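Local coordinates for maltose-binding protein MalE1 (Thermotoga maritima, PDB 6DTU) that binds maltotetraose in this crystal and probably serves as the sugar-capturing component of a maltose transport system, at residues Phe155-Val169 and Ile248-Phe260. Residues are numbered along the deposited sequence; the frame is centred on the assembly and turned at random.
Sequences FYYIAPFIFGYGGYV and IPDLEPGVPARPF. With GLC (alpha-D-glucopyranose), chain C; GLC (alpha-D-glucopyranose), chain B.
Phe260 packs against Phe163 at the aromatic end of a largely buried helix-to-loop contact, where helix 155-164 meets 248-260, the loop running from strand 243-246 into strand 260-268. Phe163 turns its edge to the Phe260 face, planes at 84°, with CE2 3.5 Å from Phe260 CE1; the edge of Phe260 is in turn directed at the face of Phe155 in an offset edge-to-face pair. Ala159 CB fills in beside Phe260 CE2 at 3.6 Å. Pro160 O takes an almost straight bond from Arg258 N (3.1 Å, 174°) besides its helical one from Gly164 N, tying loop to helix. At the far end Tyr165 OH donates to the anti lone pair of Glu252 OE1 (2.8 Å), a carboxylate also paired with Lys191.

A chi1 of 179° swings the Tyr156 ring between Phe260 and the sugar, its CD1 3.7 Å from Phe260 CD2, the two planes near parallel but barely overlapping. GLC C4 (chain C) lies 3.8 Å above the ring centre, and one water joins Tyr156 OH to Phe260 O. An alanine here would probably leave that glucose without the aromatic face under its C4. Such aromatic platforms beneath glucose rings are typical of the maltose-binding protein cleft.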
loop_
_atom_site.group_PDB
_atom_site.type_symbol
_atom_site.label_atom_id
_atom_site.label_comp_id
_atom_site.label_asym_id
_atom_site.label_seq_id
_atom_site.Cartn_x
_atom_site.Cartn_y
_atom_site.Cartn_z
ATOM N N PHE A 155 -2.268 -11.254 0.804
ATOM C CA PHE A 155 -3.465 -10.884 0.043
ATOM C C PHE A 155 -3.301 -9.569 -0.711
ATOM O O PHE A 155 -3.762 -9.435 -1.854
ATOM C CB PHE A 155 -4.649 -10.807 1.007
ATOM C CG PHE A 155 -5.894 -10.173 0.425
ATOM C CD1 PHE A 155 -6.443 -10.629 -0.759
ATOM C CD2 PHE A 155 -6.556 -9.172 1.116
ATOM C CE1 PHE A 155 -7.585 -10.060 -1.276
ATOM C CE2 PHE A 155 -7.714 -8.596 0.612
ATOM C CZ PHE A 155 -8.235 -9.045 -0.587
ATOM N N TYR A 156 -2.677 -8.568 -0.085
ATOM C CA TYR A 156 -2.534 -7.274 -0.738
ATOM C C TYR A 156 -1.873 -7.400 -2.117
ATOM O O TYR A 156 -2.276 -6.724 -3.078
ATOM C CB TYR A 156 -1.766 -6.325 0.178
ATOM C CG TYR A 156 -1.539 -4.952 -0.419
ATOM C CD1 TYR A 156 -2.458 -3.908 -0.241
ATOM C CD2 TYR A 156 -0.403 -4.694 -1.186
ATOM C CE1 TYR A 156 -2.245 -2.643 -0.816
ATOM C CE2 TYR A 156 -0.187 -3.426 -1.745
ATOM C CZ TYR A 156 -1.119 -2.424 -1.555
ATOM O OH TYR A 156 -0.896 -1.206 -2.114
ATOM N N TYR A 157 -0.894 -8.296 -2.246
ATOM C CA TYR A 157 -0.165 -8.457 -3.501
ATOM C C TYR A 157 -0.842 -9.399 -4.493
ATOM O O TYR A 157 -0.555 -9.324 -5.698
ATOM C CB TYR A 157 1.278 -8.906 -3.210
ATOM C CG TYR A 157 2.020 -7.820 -2.480
ATOM C CD1 TYR A 157 2.717 -6.843 -3.184
ATOM C CD2 TYR A 157 1.982 -7.727 -1.091
ATOM C CE1 TYR A 157 3.347 -5.798 -2.523
ATOM C CE2 TYR A 157 2.618 -6.710 -0.437
ATOM C CZ TYR A 157 3.309 -5.756 -1.156
ATOM O OH TYR A 157 3.930 -4.728 -0.519
ATOM N N ILE A 158 -1.726 -10.286 -4.026
ATOM C CA ILE A 158 -2.479 -11.171 -4.910
ATOM C C ILE A 158 -3.820 -10.555 -5.296
ATOM O O ILE A 158 -4.457 -11.008 -6.259
ATOM C CB ILE A 158 -2.650 -12.527 -4.206
ATOM C CG1 ILE A 158 -1.289 -13.079 -3.762
ATOM C CG2 ILE A 158 -3.356 -13.567 -5.095
ATOM C CD1 ILE A 158 -0.277 -13.168 -4.876
ATOM N N ALA A 159 -4.257 -9.520 -4.587
ATOM C CA ALA A 159 -5.492 -8.832 -4.947
ATOM C C ALA A 159 -5.629 -8.469 -6.422
ATOM O O ALA A 159 -6.753 -8.571 -6.936
ATOM C CB ALA A 159 -5.697 -7.595 -4.057
ATOM N N PRO A 160 -4.591 -8.019 -7.148
ATOM C CA PRO A 160 -4.817 -7.700 -8.563
ATOM C C PRO A 160 -5.386 -8.874 -9.346
ATOM O O PRO A 160 -6.207 -8.649 -10.247
ATOM C CB PRO A 160 -3.429 -7.286 -9.078
ATOM C CG PRO A 160 -2.681 -6.850 -7.864
ATOM C CD PRO A 160 -3.196 -7.732 -6.753
ATOM N N PHE A 161 -5.014 -10.113 -8.995
ATOM C CA PHE A 161 -5.560 -11.287 -9.687
ATOM C C PHE A 161 -6.993 -11.555 -9.256
ATOM O O PHE A 161 -7.865 -11.857 -10.081
ATOM C CB PHE A 161 -4.746 -12.542 -9.366
ATOM C CG PHE A 161 -3.306 -12.506 -9.805
ATOM C CD1 PHE A 161 -2.842 -11.611 -10.759
ATOM C CD2 PHE A 161 -2.409 -13.401 -9.245
ATOM C CE1 PHE A 161 -1.516 -11.615 -11.134
ATOM C CE2 PHE A 161 -1.083 -13.408 -9.618
ATOM C CZ PHE A 161 -0.625 -12.515 -10.557
ATOM N N ILE A 162 -7.230 -11.493 -7.947
ATOM C CA ILE A 162 -8.554 -11.729 -7.383
ATOM C C ILE A 162 -9.565 -10.740 -7.957
ATOM O O ILE A 162 -10.656 -11.122 -8.398
ATOM C CB ILE A 162 -8.456 -11.646 -5.846
ATOM C CG1 ILE A 162 -7.652 -12.839 -5.318
ATOM C CG2 ILE A 162 -9.845 -11.490 -5.185
ATOM C CD1 ILE A 162 -7.249 -12.710 -3.882
ATOM N N PHE A 163 -9.228 -9.443 -7.927
ATOM C CA PHE A 163 -10.157 -8.438 -8.418
ATOM C C PHE A 163 -10.259 -8.446 -9.932
ATOM O O PHE A 163 -11.339 -8.187 -10.479
ATOM C CB PHE A 163 -9.746 -7.052 -7.925
ATOM C CG PHE A 163 -9.721 -6.914 -6.414
ATOM C CD1 PHE A 163 -10.517 -7.704 -5.600
ATOM C CD2 PHE A 163 -8.897 -5.979 -5.820
ATOM C CE1 PHE A 163 -10.475 -7.566 -4.225
ATOM C CE2 PHE A 163 -8.861 -5.819 -4.469
ATOM C CZ PHE A 163 -9.652 -6.621 -3.654
ATOM N N GLY A 164 -9.167 -8.743 -10.628
ATOM C CA GLY A 164 -9.229 -8.758 -12.081
ATOM C C GLY A 164 -10.275 -9.725 -12.603
ATOM O O GLY A 164 -10.976 -9.434 -13.577
ATOM N N TYR A 165 -10.436 -10.862 -11.938
ATOM C CA TYR A 165 -11.402 -11.847 -12.397
ATOM C C TYR A 165 -12.798 -11.641 -11.812
ATOM O O TYR A 165 -13.709 -12.406 -12.144
ATOM C CB TYR A 165 -10.893 -13.266 -12.106
ATOM C CG TYR A 165 -9.912 -13.811 -13.124
ATOM C CD1 TYR A 165 -10.307 -14.033 -14.438
ATOM C CD2 TYR A 165 -8.608 -14.131 -12.771
ATOM C CE1 TYR A 165 -9.427 -14.543 -15.377
ATOM C CE2 TYR A 165 -7.714 -14.644 -13.706
ATOM C CZ TYR A 165 -8.137 -14.845 -15.008
ATOM O OH TYR A 165 -7.278 -15.344 -15.964
ATOM N N GLY A 166 -12.999 -10.641 -10.950
ATOM C CA GLY A 166 -14.328 -10.358 -10.439
ATOM C C GLY A 166 -14.533 -10.607 -8.962
ATOM O O GLY A 166 -15.671 -10.495 -8.488
ATOM N N GLY A 167 -13.500 -10.985 -8.222
ATOM C CA GLY A 167 -13.612 -11.002 -6.779
ATOM C C GLY A 167 -13.764 -9.598 -6.235
ATOM O O GLY A 167 -13.507 -8.620 -6.927
ATOM N N TYR A 168 -14.225 -9.493 -4.991
ATOM C CA TYR A 168 -14.344 -8.188 -4.337
ATOM C C TYR A 168 -14.304 -8.401 -2.831
ATOM O O TYR A 168 -14.559 -9.502 -2.346
ATOM C CB TYR A 168 -15.599 -7.419 -4.781
ATOM C CG TYR A 168 -16.905 -8.164 -4.576
ATOM C CD1 TYR A 168 -17.553 -8.147 -3.345
ATOM C CD2 TYR A 168 -17.492 -8.879 -5.611
ATOM C CE1 TYR A 168 -18.755 -8.832 -3.148
ATOM C CE2 TYR A 168 -18.687 -9.560 -5.418
ATOM C CZ TYR A 168 -19.306 -9.536 -4.192
ATOM O OH TYR A 168 -20.483 -10.222 -4.021
ATOM N N VAL A 169 -13.953 -7.342 -2.094
ATOM C CA VAL A 169 -13.942 -7.429 -0.635
ATOM C C VAL A 169 -15.377 -7.323 -0.136
ATOM O O VAL A 169 -15.992 -8.328 0.229
ATOM C CB VAL A 169 -13.035 -6.362 0.016
ATOM C CG1 VAL A 169 -12.965 -6.581 1.540
ATOM C CG2 VAL A 169 -11.647 -6.406 -0.602
ATOM N N ILE A 248 0.571 -4.385 -14.409
ATOM C CA ILE A 248 0.673 -5.840 -14.306
ATOM C C ILE A 248 0.130 -6.438 -15.591
ATOM O O ILE A 248 -0.875 -5.930 -16.132
ATOM C CB ILE A 248 -0.103 -6.353 -13.087
ATOM C CG1 ILE A 248 0.455 -5.728 -11.802
ATOM C CG2 ILE A 248 -0.097 -7.893 -13.023
ATOM C CD1 ILE A 248 -0.452 -5.926 -10.585
ATOM N N PRO A 249 0.780 -7.442 -16.172
ATOM C CA PRO A 249 0.289 -7.999 -17.434
ATOM C C PRO A 249 -1.140 -8.501 -17.279
ATOM O O PRO A 249 -1.542 -8.948 -16.202
ATOM C CB PRO A 249 1.268 -9.143 -17.710
ATOM C CG PRO A 249 2.552 -8.707 -17.006
ATOM C CD PRO A 249 2.080 -8.013 -15.769
ATOM N N ASP A 250 -1.925 -8.368 -18.355
ATOM C CA ASP A 250 -3.307 -8.825 -18.333
ATOM C C ASP A 250 -3.355 -10.296 -17.946
ATOM O O ASP A 250 -2.525 -11.095 -18.389
ATOM C CB ASP A 250 -3.958 -8.664 -19.711
ATOM C CG ASP A 250 -4.219 -7.211 -20.094
ATOM O OD1 ASP A 250 -4.390 -6.337 -19.210
ATOM O OD2 ASP A 250 -4.242 -6.942 -21.315
ATOM N N LEU A 251 -4.336 -10.654 -17.110
ATOM C CA LEU A 251 -4.422 -12.028 -16.622
ATOM C C LEU A 251 -4.727 -12.987 -17.760
ATOM O O LEU A 251 -4.245 -14.130 -17.784
ATOM C CB LEU A 251 -5.484 -12.123 -15.537
ATOM C CG LEU A 251 -5.404 -11.000 -14.509
ATOM C CD1 LEU A 251 -6.495 -11.213 -13.473
ATOM C CD2 LEU A 251 -4.009 -10.974 -13.884
ATOM N N GLU A 252 -5.570 -12.548 -18.681
ATOM C CA GLU A 252 -5.857 -13.250 -19.922
ATOM C C GLU A 252 -6.436 -12.224 -20.878
ATOM O O GLU A 252 -6.619 -11.058 -20.499
ATOM C CB GLU A 252 -6.827 -14.432 -19.700
ATOM C CG GLU A 252 -8.218 -14.079 -19.198
ATOM C CD GLU A 252 -9.117 -15.304 -19.086
ATOM O OE1 GLU A 252 -8.974 -16.067 -18.108
ATOM O OE2 GLU A 252 -9.958 -15.507 -19.987
ATOM N N PRO A 253 -6.624 -12.581 -22.161
ATOM C CA PRO A 253 -7.143 -11.585 -23.106
ATOM C C PRO A 253 -8.435 -10.939 -22.615
ATOM O O PRO A 253 -9.406 -11.640 -22.291
ATOM C CB PRO A 253 -7.359 -12.415 -24.376
ATOM C CG PRO A 253 -6.256 -13.423 -24.291
ATOM C CD PRO A 253 -6.279 -13.837 -22.856
ATOM N N GLY A 254 -8.439 -9.612 -22.520
ATOM C CA GLY A 254 -9.604 -8.859 -22.080
ATOM C C GLY A 254 -9.851 -8.823 -20.590
ATOM O O GLY A 254 -10.917 -8.366 -20.166
ATOM N N VAL A 255 -8.897 -9.268 -19.782
ATOM C CA VAL A 255 -9.053 -9.268 -18.331
ATOM C C VAL A 255 -7.837 -8.597 -17.699
ATOM O O VAL A 255 -6.813 -9.261 -17.472
ATOM C CB VAL A 255 -9.241 -10.696 -17.797
ATOM C CG1 VAL A 255 -9.388 -10.670 -16.277
ATOM C CG2 VAL A 255 -10.438 -11.370 -18.463
ATOM N N PRO A 256 -7.869 -7.297 -17.438
ATOM C CA PRO A 256 -6.711 -6.675 -16.791
ATOM C C PRO A 256 -6.647 -6.990 -15.307
ATOM O O PRO A 256 -7.655 -7.253 -14.647
ATOM C CB PRO A 256 -6.922 -5.176 -17.020
ATOM C CG PRO A 256 -8.386 -5.023 -17.232
ATOM C CD PRO A 256 -8.879 -6.303 -17.852
ATOM N N ALA A 257 -5.426 -6.946 -14.787
ATOM C CA ALA A 257 -5.238 -6.989 -13.346
ATOM C C ALA A 257 -5.795 -5.711 -12.742
ATOM O O ALA A 257 -5.747 -4.658 -13.358
ATOM C CB ALA A 257 -3.747 -7.060 -13.011
ATOM N N ARG A 258 -6.325 -5.806 -11.520
ATOM C CA ARG A 258 -6.933 -4.655 -10.849
ATOM C C ARG A 258 -6.405 -4.558 -9.423
ATOM O O ARG A 258 -6.992 -5.127 -8.494
ATOM C CB ARG A 258 -8.460 -4.733 -10.897
ATOM C CG ARG A 258 -9.011 -4.795 -12.326
ATOM C CD ARG A 258 -10.527 -4.846 -12.363
ATOM N NE ARG A 258 -11.015 -4.695 -13.727
ATOM C CZ ARG A 258 -11.058 -3.535 -14.376
ATOM N NH1 ARG A 258 -10.646 -2.420 -13.786
ATOM N NH2 ARG A 258 -11.513 -3.487 -15.617
ATOM N N PRO A 259 -5.304 -3.831 -9.214
ATOM C CA PRO A 259 -4.699 -3.744 -7.879
ATOM C C PRO A 259 -5.505 -2.867 -6.921
ATOM O O PRO A 259 -6.320 -2.039 -7.314
ATOM C CB PRO A 259 -3.342 -3.085 -8.171
ATOM C CG PRO A 259 -3.600 -2.237 -9.389
ATOM C CD PRO A 259 -4.552 -3.049 -10.210
ATOM N N PHE A 260 -5.247 -3.063 -5.633
ATOM C CA PHE A 260 -5.707 -2.095 -4.648
ATOM C C PHE A 260 -5.129 -0.717 -4.949
ATOM O O PHE A 260 -3.978 -0.577 -5.376
ATOM C CB PHE A 260 -5.238 -2.509 -3.248
ATOM C CG PHE A 260 -6.176 -3.434 -2.497
ATOM C CD1 PHE A 260 -7.520 -3.122 -2.294
ATOM C CD2 PHE A 260 -5.696 -4.609 -1.954
ATOM C CE1 PHE A 260 -8.360 -4.000 -1.560
ATOM C CE2 PHE A 260 -6.514 -5.470 -1.256
ATOM C CZ PHE A 260 -7.837 -5.164 -1.053
HETATM C C1 GLC C . 2.570 -1.231 1.199
HETATM C C2 GLC C . 1.279 -0.513 1.052
HETATM C C3 GLC C . 0.377 -0.812 2.160
HETATM C C4 GLC C . 0.113 -2.300 2.269
HETATM C C5 GLC C . 1.438 -3.112 2.384
HETATM C C6 GLC C . 1.240 -4.524 2.233
HETATM O O2 GLC C . 1.576 0.913 1.110
HETATM O O3 GLC C . -0.940 -0.183 1.939
HETATM O O4 GLC C . -0.643 -2.584 3.498
HETATM O O5 GLC C . 2.310 -2.673 1.215
HETATM O O6 GLC C . 2.416 -5.192 2.658
HETATM C C1 GLC B . -1.978 -2.949 3.346
HETATM C C2 GLC B . -2.792 -2.236 4.351
HETATM C C3 GLC B . -2.405 -2.612 5.748
HETATM C C4 GLC B . -2.558 -4.061 5.993
HETATM C C5 GLC B . -1.713 -4.877 4.983
HETATM C C6 GLC B . -1.955 -6.257 5.080
HETATM O O2 GLC B . -2.585 -0.804 4.184
HETATM O O3 GLC B . -3.233 -1.870 6.699
HETATM O O4 GLC B . -2.074 -4.337 7.337
HETATM O O5 GLC B . -2.103 -4.409 3.545
HETATM O O6 GLC B . -1.108 -6.918 4.165
HETATM O O HOH W 1 -2.977 -4.563 -4.760
HETATM O O HOH W 2 -1.751 -1.944 -4.801
HETATM O O HOH W 3 -10.497 -7.216 -15.073
#